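43.8 kDa insecticidal crystal protein (Bacillus thuringiensis, PDB 4JP0) is one component of a binary insecticidal toxin active on western corn rootworm larvae, reaching full toxicity only together with its partner protein. Local coordinates at residues V69-N73 and N86-W91; N44-F48 and I59-A64. All blocks are in the same frame, centred on the assembly; numbering follows the deposited sequence.

Contact 1 of 2, residues V69-N73 and N86-W91; sequences VWNVN and NSIQKW
Trp70 and Trp91 meet edge-to-face in the beta-trefoil domain of the ricin B lectin type, where strand 69-73 packs against the 3-10 turn of residues 86-91 and its QxW sequence Gln89-Lys90-Trp91, a signature of ricin-type trefoils. The six-membered rings stand at 84° with centroids 5.6 Å apart: CE3 on the rim of Trp70 lies over one face of Trp91, off-centre. Val72 reaches the same indole obliquely, its CG2 lying 3.5 Å from Trp91 CH2.

Earlier in the turn, at Ile88 and Gln89, the grip becomes polar. Val72 N donates to Ile88 O at 3.2 Å, which ties the strand's backbone to the 3-10 segment. Gln89 sends its amide past Val69 CG2 to the side chain of Asn71, with NE2 donating to OD1 of Asn71 at 3.1 Å. That acceptor lies nearly in the amide plane of Gln89, although the donor is tilted 25° from the carbonyl plane of Asn71. With CG anti to the backbone N (chi1 177°), the Asn71 amide swings toward the turn.

The second shell fixes both amides. Gln89 OE1 accepts from Ser83 N and its NE2 also donates to Thr81 O, while Asn71 ND2 bonds Asn78 OD1, so the rotation of each group is set from more than one side. The turn holds its own shape with Gln89 N donating to Asn86 O. Ile77, Ile102 and Ser104 also pack on Trp91.

Between strand and turn sits one water, which donates to Trp70 O at 2.9 Å and to Gln89 O at 2.7 Å, and accepts a weak bond from Trp91 NE1 at 3.1 Å, at the edge of the indole.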
ATOM      1  N   VAL A  69      -4.476  -6.854 -19.568  1.00 14.31           N
ATOM      2  CA  VAL A  69      -5.622  -7.415 -18.897  1.00 13.97           C
ATOM      3  C   VAL A  69      -6.895  -7.305 -19.720  1.00 13.43           C
ATOM      4  O   VAL A  69      -7.010  -6.466 -20.623  1.00 12.09           O
ATOM      5  CB  VAL A  69      -5.869  -6.672 -17.546  1.00 14.60           C
ATOM      6  CG1 VAL A  69      -4.565  -6.669 -16.685  1.00 14.70           C
ATOM      7  CG2 VAL A  69      -6.295  -5.238 -17.793  1.00 15.82           C
ATOM      8  N   TRP A  70      -7.881  -8.127 -19.390  1.00 12.75           N
ATOM      9  CA  TRP A  70      -9.123  -8.069 -20.156  1.00 14.37           C
ATOM     10  C   TRP A  70      -9.709  -6.661 -20.089  1.00 14.12           C
ATOM     11  O   TRP A  70      -9.803  -6.036 -19.009  1.00 13.65           O
ATOM     12  CB  TRP A  70     -10.144  -9.105 -19.676  1.00 14.05           C
ATOM     13  CG  TRP A  70      -9.872 -10.534 -20.070  1.00 17.46           C
ATOM     14  CD1 TRP A  70      -8.683 -11.105 -20.476  1.00 14.84           C
ATOM     15  CD2 TRP A  70     -10.827 -11.575 -20.048  1.00 15.12           C
ATOM     16  NE1 TRP A  70      -8.867 -12.460 -20.696  1.00 13.61           N
ATOM     17  CE2 TRP A  70     -10.180 -12.762 -20.450  1.00 17.08           C
ATOM     18  CE3 TRP A  70     -12.183 -11.622 -19.735  1.00 16.01           C
ATOM     19  CZ2 TRP A  70     -10.848 -13.976 -20.552  1.00 17.53           C
ATOM     20  CZ3 TRP A  70     -12.840 -12.839 -19.828  1.00 19.85           C
ATOM     21  CH2 TRP A  70     -12.167 -13.987 -20.230  1.00 21.27           C
ATOM     22  N   ASN A  71     -10.166  -6.192 -21.237  1.00 13.62           N
ATOM     23  CA  ASN A  71     -10.568  -4.833 -21.384  1.00 15.34           C
ATOM     24  C   ASN A  71     -11.737  -4.791 -22.338  1.00 16.04           C
ATOM     25  O   ASN A  71     -11.687  -5.387 -23.392  1.00 16.08           O
ATOM     26  CB  ASN A  71      -9.368  -4.075 -21.963  1.00 15.49           C
ATOM     27  CG  ASN A  71      -9.653  -2.612 -22.249  1.00 19.06           C
ATOM     28  OD1 ASN A  71      -9.482  -1.753 -21.362  1.00 21.46           O
ATOM     29  ND2 ASN A  71      -9.997  -2.292 -23.512  1.00 17.86           N
ATOM     30  N   VAL A  72     -12.817  -4.133 -21.932  1.00 17.21           N
ATOM     31  CA  VAL A  72     -14.016  -4.129 -22.741  1.00 18.34           C
ATOM     32  C   VAL A  72     -14.126  -2.869 -23.576  1.00 20.34           C
ATOM     33  O   VAL A  72     -14.040  -1.748 -23.054  1.00 20.03           O
ATOM     34  CB  VAL A  72     -15.266  -4.227 -21.853  1.00 19.93           C
ATOM     35  CG1 VAL A  72     -16.563  -4.177 -22.689  1.00 19.09           C
ATOM     36  CG2 VAL A  72     -15.194  -5.495 -21.002  1.00 19.94           C
ATOM     37  N   ASN A  73     -14.321  -3.055 -24.870  1.00 20.27           N
ATOM     38  CA  ASN A  73     -14.564  -1.917 -25.763  1.00 22.40           C
ATOM     39  C   ASN A  73     -15.716  -2.287 -26.671  1.00 21.88           C
ATOM     40  O   ASN A  73     -15.635  -3.277 -27.381  1.00 20.35           O
ATOM     41  CB  ASN A  73     -13.369  -1.669 -26.644  1.00 23.86           C
ATOM     42  CG  ASN A  73     -12.198  -1.100 -25.914  1.00 29.82           C
ATOM     43  OD1 ASN A  73     -11.057  -1.600 -26.048  1.00 36.94           O
ATOM     44  ND2 ASN A  73     -12.428  -0.007 -25.178  1.00 37.79           N
ATOM     45  N   ASN A  86      -9.562   2.729 -14.899  1.00 28.43           N
ATOM     46  CA  ASN A  86     -10.424   2.310 -15.996  1.00 29.34           C
ATOM     47  C   ASN A  86     -11.423   1.228 -15.586  1.00 28.70           C
ATOM     48  O   ASN A  86     -11.060   0.045 -15.477  1.00 27.44           O
ATOM     49  CB  ASN A  86      -9.595   1.782 -17.166  1.00 29.37           C
ATOM     50  CG  ASN A  86     -10.369   1.796 -18.452  1.00 31.66           C
ATOM     51  OD1 ASN A  86     -11.583   1.985 -18.434  1.00 31.05           O
ATOM     52  ND2 ASN A  86      -9.674   1.652 -19.582  1.00 34.08           N
ATOM     53  N   SER A  87     -12.682   1.635 -15.408  1.00 28.32           N
ATOM     54  CA  SER A  87     -13.727   0.739 -14.896  1.00 28.30           C
ATOM     55  C   SER A  87     -13.997  -0.464 -15.800  1.00 27.25           C
ATOM     56  O   SER A  87     -14.406  -1.531 -15.326  1.00 26.82           O
ATOM     57  CB  SER A  87     -15.028   1.505 -14.628  1.00 28.66           C
ATOM     58  OG  SER A  87     -15.823   1.637 -15.800  1.00 30.82           O
ATOM     59  N   ILE A  88     -13.725  -0.294 -17.090  1.00 25.49           N
ATOM     60  CA  ILE A  88     -13.993  -1.356 -18.057  1.00 22.57           C
ATOM     61  C   ILE A  88     -13.034  -2.498 -17.970  1.00 20.72           C
ATOM     62  O   ILE A  88     -13.049  -3.353 -18.852  1.00 19.56           O
ATOM     63  CB  ILE A  88     -13.877  -0.818 -19.473  1.00 24.88           C
ATOM     64  CG1 ILE A  88     -12.413  -0.387 -19.719  1.00 23.95           C
ATOM     65  CG2 ILE A  88     -14.894   0.295 -19.724  1.00 25.00           C
ATOM     66  CD1 ILE A  88     -12.002  -0.266 -21.233  1.00 24.38           C
ATOM     67  N   GLN A  89     -12.127  -2.493 -16.997  1.00 17.84           N
ATOM     68  CA  GLN A  89     -11.267  -3.653 -16.832  1.00 17.84           C
ATOM     69  C   GLN A  89     -11.645  -4.435 -15.575  1.00 17.01           C
ATOM     70  O   GLN A  89     -10.978  -5.392 -15.224  1.00 16.41           O
ATOM     71  CB  GLN A  89      -9.813  -3.223 -16.767  1.00 17.42           C
ATOM     72  CG  GLN A  89      -9.339  -2.594 -18.084  1.00 18.05           C
ATOM     73  CD  GLN A  89      -7.952  -2.020 -17.976  1.00 17.81           C
ATOM     74  OE1 GLN A  89      -7.422  -1.882 -16.882  1.00 16.72           O
ATOM     75  NE2 GLN A  89      -7.367  -1.671 -19.099  1.00 17.28           N
ATOM     76  N   LYS A  90     -12.699  -4.007 -14.879  1.00 16.50           N
ATOM     77  CA  LYS A  90     -13.100  -4.700 -13.626  1.00 17.26           C
ATOM     78  C   LYS A  90     -14.176  -5.772 -13.842  1.00 16.82           C
ATOM     79  O   LYS A  90     -15.141  -5.564 -14.588  1.00 17.33           O
ATOM     80  CB  LYS A  90     -13.598  -3.687 -12.579  1.00 17.17           C
ATOM     81  CG  LYS A  90     -12.561  -2.604 -12.209  1.00 18.77           C
ATOM     82  CD  LYS A  90     -13.045  -1.797 -10.984  1.00 23.15           C
ATOM     83  CE  LYS A  90     -14.143  -0.855 -11.393  1.00 24.99           C
ATOM     84  NZ  LYS A  90     -14.681   0.049 -10.259  1.00 29.11           N
ATOM     85  N   TRP A  91     -14.037  -6.909 -13.184  1.00 16.18           N
ATOM     86  CA  TRP A  91     -14.970  -8.019 -13.380  1.00 16.64           C
ATOM     87  C   TRP A  91     -15.513  -8.545 -12.065  1.00 17.61           C
ATOM     88  O   TRP A  91     -14.864  -8.413 -11.017  1.00 16.28           O
ATOM     89  CB  TRP A  91     -14.248  -9.187 -14.108  1.00 16.38           C
ATOM     90  CG  TRP A  91     -13.676  -8.730 -15.418  1.00 16.66           C
ATOM     91  CD1 TRP A  91     -12.466  -8.158 -15.629  1.00 16.46           C
ATOM     92  CD2 TRP A  91     -14.339  -8.762 -16.676  1.00 16.43           C
ATOM     93  NE1 TRP A  91     -12.325  -7.833 -16.955  1.00 16.23           N
ATOM     94  CE2 TRP A  91     -13.465  -8.206 -17.624  1.00 17.14           C
ATOM     95  CE3 TRP A  91     -15.592  -9.222 -17.100  1.00 15.88           C
ATOM     96  CZ2 TRP A  91     -13.794  -8.102 -18.980  1.00 17.50           C
ATOM     97  CZ3 TRP A  91     -15.920  -9.122 -18.445  1.00 16.49           C
ATOM     98  CH2 TRP A  91     -15.038  -8.549 -19.359  1.00 17.44           C
TER
HETATM   99  O   HOH W   1      -9.398  -7.197 -16.369  1.00 13.68           O

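Contact 2 of 2, residues N44-F48 and I59-A64; sequences NLKWF and ITSYAA
With CG anti to the backbone N in both Phe48 (chi1 -160°) and Tyr62 (chi1 -177°), the two rings arrive on the same side of the hairpin and meet rim to rim. Their planes differ by 17°, and CD1 of Phe48 lies 3.7 Å from CD1 of Tyr62, with neither ring over the other's face. The rings lie beside the antiparallel pairing of this beta-trefoil hairpin. Phe48 and Thr60 form a hydrogen-bonded pair, with Phe48 N to Thr60 O at 2.8 Å and Thr60 N to Phe48 O at 2.8 Å.

Trp47 and Ser61, the neighbouring non-hydrogen-bonded pair, face the other way. The six-membered part of the Trp47 indole reaches toward the partner strand, its CZ3 3.3 Å from Ser61 CA, which sits oblique to the ring.

Toward Asn44 a side chain joins the backbone bonding. Asn44 OD1 accepts from Lys46 N in an Asx turn, and its ND2 donates to Lys46 O at 2.9 Å. Tyr62 N reaches the same Lys46 O at 3.0 Å from the opposite face of the carbonyl plane, so two donors hold this oxygen. Ala64 CB packs on the Asn44 amide.

Around the hairpin, Trp47 NE1 bonds Ala19 O of strand 18-22, Val7 of strand 6-12 touches Lys46 and Tyr62, and helix 193-199 covers Thr60 and Tyr62 through Ile197 and Lys198.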
ATOM      1  N   ASN A  44      -2.443 -17.854 -26.241  1.00 14.43           N
ATOM      2  CA  ASN A  44      -2.365 -17.995 -24.805  1.00 14.76           C
ATOM      3  C   ASN A  44      -3.745 -18.335 -24.251  1.00 14.38           C
ATOM      4  O   ASN A  44      -4.700 -17.630 -24.567  1.00 13.46           O
ATOM      5  CB  ASN A  44      -1.950 -16.679 -24.144  1.00 14.36           C
ATOM      6  CG  ASN A  44      -2.065 -16.752 -22.636  1.00 13.75           C
ATOM      7  OD1 ASN A  44      -1.509 -17.648 -22.034  1.00 14.57           O
ATOM      8  ND2 ASN A  44      -2.871 -15.853 -22.024  1.00 10.00           N
ATOM      9  N   LEU A  45      -3.841 -19.377 -23.423  1.00 14.04           N
ATOM     10  CA  LEU A  45      -5.098 -19.714 -22.740  1.00 13.84           C
ATOM     11  C   LEU A  45      -5.022 -19.512 -21.228  1.00 13.38           C
ATOM     12  O   LEU A  45      -5.955 -19.902 -20.518  1.00 11.95           O
ATOM     13  CB  LEU A  45      -5.451 -21.199 -22.961  1.00 13.53           C
ATOM     14  CG  LEU A  45      -5.394 -21.763 -24.377  1.00 18.03           C
ATOM     15  CD1 LEU A  45      -5.865 -23.223 -24.449  1.00 19.76           C
ATOM     16  CD2 LEU A  45      -6.213 -20.901 -25.274  1.00 18.23           C
ATOM     17  N   LYS A  46      -3.945 -18.887 -20.740  1.00 12.55           N
ATOM     18  CA  LYS A  46      -3.673 -18.840 -19.298  1.00 13.23           C
ATOM     19  C   LYS A  46      -3.981 -17.474 -18.758  1.00 13.11           C
ATOM     20  O   LYS A  46      -3.461 -16.498 -19.276  1.00 12.38           O
ATOM     21  CB  LYS A  46      -2.206 -19.166 -19.003  1.00 13.93           C
ATOM     22  CG  LYS A  46      -1.839 -20.639 -19.266  1.00 15.23           C
ATOM     23  CD  LYS A  46      -0.386 -20.926 -18.907  1.00 18.61           C
ATOM     24  CE  LYS A  46       0.014 -22.341 -19.334  1.00 21.99           C
ATOM     25  NZ  LYS A  46       1.358 -22.731 -18.795  1.00 23.17           N
ATOM     26  N   TRP A  47      -4.778 -17.448 -17.688  1.00 11.82           N
ATOM     27  CA  TRP A  47      -5.259 -16.207 -17.106  1.00 13.58           C
ATOM     28  C   TRP A  47      -4.968 -16.173 -15.598  1.00 13.61           C
ATOM     29  O   TRP A  47      -5.046 -17.213 -14.920  1.00 13.73           O
ATOM     30  CB  TRP A  47      -6.778 -16.040 -17.365  1.00 13.68           C
ATOM     31  CG  TRP A  47      -7.067 -16.194 -18.773  1.00 15.01           C
ATOM     32  CD1 TRP A  47      -7.684 -17.258 -19.382  1.00 16.16           C
ATOM     33  CD2 TRP A  47      -6.705 -15.286 -19.805  1.00 14.41           C
ATOM     34  NE1 TRP A  47      -7.728 -17.046 -20.739  1.00 14.23           N
ATOM     35  CE2 TRP A  47      -7.102 -15.860 -21.027  1.00 18.32           C
ATOM     36  CE3 TRP A  47      -6.034 -14.042 -19.828  1.00 15.79           C
ATOM     37  CZ2 TRP A  47      -6.867 -15.230 -22.272  1.00 18.91           C
ATOM     38  CZ3 TRP A  47      -5.813 -13.407 -21.066  1.00 16.77           C
ATOM     39  CH2 TRP A  47      -6.248 -14.006 -22.261  1.00 19.40           C
ATOM     40  N   PHE A  48      -4.592 -14.996 -15.096  1.00 12.61           N
ATOM     41  CA  PHE A  48      -4.325 -14.834 -13.656  1.00 13.26           C
ATOM     42  C   PHE A  48      -5.292 -13.825 -13.095  1.00 13.47           C
ATOM     43  O   PHE A  48      -5.446 -12.714 -13.651  1.00 13.20           O
ATOM     44  CB  PHE A  48      -2.877 -14.365 -13.425  1.00 14.29           C
ATOM     45  CG  PHE A  48      -2.371 -14.629 -12.048  1.00 13.80           C
ATOM     46  CD1 PHE A  48      -1.581 -15.746 -11.800  1.00 13.84           C
ATOM     47  CD2 PHE A  48      -2.661 -13.758 -10.995  1.00 13.16           C
ATOM     48  CE1 PHE A  48      -1.104 -16.007 -10.528  1.00 14.91           C
ATOM     49  CE2 PHE A  48      -2.187 -14.023  -9.705  1.00 13.22           C
ATOM     50  CZ  PHE A  48      -1.404 -15.147  -9.479  1.00 15.69           C
ATOM     51  N   ILE A  59      -8.599  -9.533 -14.722  1.00 11.87           N
ATOM     52  CA  ILE A  59      -8.217 -10.794 -15.383  1.00 12.35           C
ATOM     53  C   ILE A  59      -7.001 -10.511 -16.293  1.00 13.15           C
ATOM     54  O   ILE A  59      -7.094  -9.737 -17.297  1.00 12.85           O
ATOM     55  CB  ILE A  59      -9.400 -11.318 -16.209  1.00 12.85           C
ATOM     56  CG1 ILE A  59     -10.653 -11.467 -15.313  1.00 14.38           C
ATOM     57  CG2 ILE A  59      -8.985 -12.631 -16.939  1.00 11.54           C
ATOM     58  CD1 ILE A  59     -11.948 -11.970 -16.074  1.00 15.53           C
ATOM     59  N   THR A  60      -5.878 -11.150 -15.961  1.00 12.78           N
ATOM     60  CA  THR A  60      -4.594 -10.800 -16.565  1.00 12.71           C
ATOM     61  C   THR A  60      -4.063 -11.879 -17.454  1.00 13.32           C
ATOM     62  O   THR A  60      -4.081 -13.049 -17.073  1.00 12.80           O
ATOM     63  CB  THR A  60      -3.568 -10.593 -15.451  1.00 13.03           C
ATOM     64  OG1 THR A  60      -4.075  -9.605 -14.529  1.00 13.37           O
ATOM     65  CG2 THR A  60      -2.226 -10.045 -16.006  1.00 13.41           C
ATOM     66  N   SER A  61      -3.601 -11.496 -18.634  1.00 12.50           N
ATOM     67  CA  SER A  61      -3.000 -12.483 -19.536  1.00 12.79           C
ATOM     68  C   SER A  61      -1.701 -12.968 -18.858  1.00 13.87           C
ATOM     69  O   SER A  61      -0.766 -12.184 -18.588  1.00 13.63           O
ATOM     70  CB  SER A  61      -2.704 -11.836 -20.884  1.00 13.35           C
ATOM     71  OG  SER A  61      -2.360 -12.836 -21.818  1.00 12.55           O
ATOM     72  N   TYR A  62      -1.618 -14.265 -18.613  1.00 12.30           N
ATOM     73  CA  TYR A  62      -0.511 -14.753 -17.792  1.00 13.00           C
ATOM     74  C   TYR A  62       0.770 -14.915 -18.575  1.00 13.91           C
ATOM     75  O   TYR A  62       0.920 -15.865 -19.318  1.00 13.78           O
ATOM     76  CB  TYR A  62      -0.898 -16.059 -17.083  1.00 12.71           C
ATOM     77  CG  TYR A  62       0.181 -16.594 -16.158  1.00 12.87           C
ATOM     78  CD1 TYR A  62       0.433 -15.987 -14.940  1.00 13.36           C
ATOM     79  CD2 TYR A  62       0.957 -17.686 -16.523  1.00 14.50           C
ATOM     80  CE1 TYR A  62       1.422 -16.478 -14.086  1.00 13.08           C
ATOM     81  CE2 TYR A  62       1.927 -18.180 -15.695  1.00 13.60           C
ATOM     82  CZ  TYR A  62       2.180 -17.571 -14.490  1.00 14.52           C
ATOM     83  OH  TYR A  62       3.132 -18.089 -13.638  1.00 16.37           O
ATOM     84  N   ALA A  63       1.681 -13.949 -18.431  1.00 14.08           N
ATOM     85  CA  ALA A  63       2.980 -13.984 -19.101  1.00 14.63           C
ATOM     86  C   ALA A  63       2.809 -14.077 -20.613  1.00 16.27           C
ATOM     87  O   ALA A  63       3.598 -14.745 -21.319  1.00 14.96           O
ATOM     88  CB  ALA A  63       3.809 -15.151 -18.614  1.00 16.12           C
ATOM     89  N   ALA A  64       1.745 -13.442 -21.098  1.00 14.50           N
ATOM     90  CA  ALA A  64       1.552 -13.280 -22.526  1.00 14.37           C
ATOM     91  C   ALA A  64       1.010 -11.871 -22.755  1.00 14.11           C
ATOM     92  O   ALA A  64       0.449 -11.277 -21.832  1.00 12.65           O
ATOM     93  CB  ALA A  64       0.587 -14.289 -23.051  1.00 13.44           C
TER

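Both contacts lie mostly buried in the same trefoil domain and share an interface: strand 56-61, half of the hairpin in contact 2, is followed, after the 62-68 connection, by strand 69-73 of contact 1. Trp70 N probably bonds Ile59 O at 2.8 Å, and the indoles of Trp47 and Trp70 meet edge-to-face, extending the aromatic packing of one contact into the other. Their chemistry differs. Contact 1 has one backbone bond, its other direct bond joining two side-chain amides, and a water bridges strand and turn; contact 2 has three backbone bonds across the hairpin, with side chains added. Each has an exposed residue at its margin, Asn73 in contact 1 and Lys46 in contact 2.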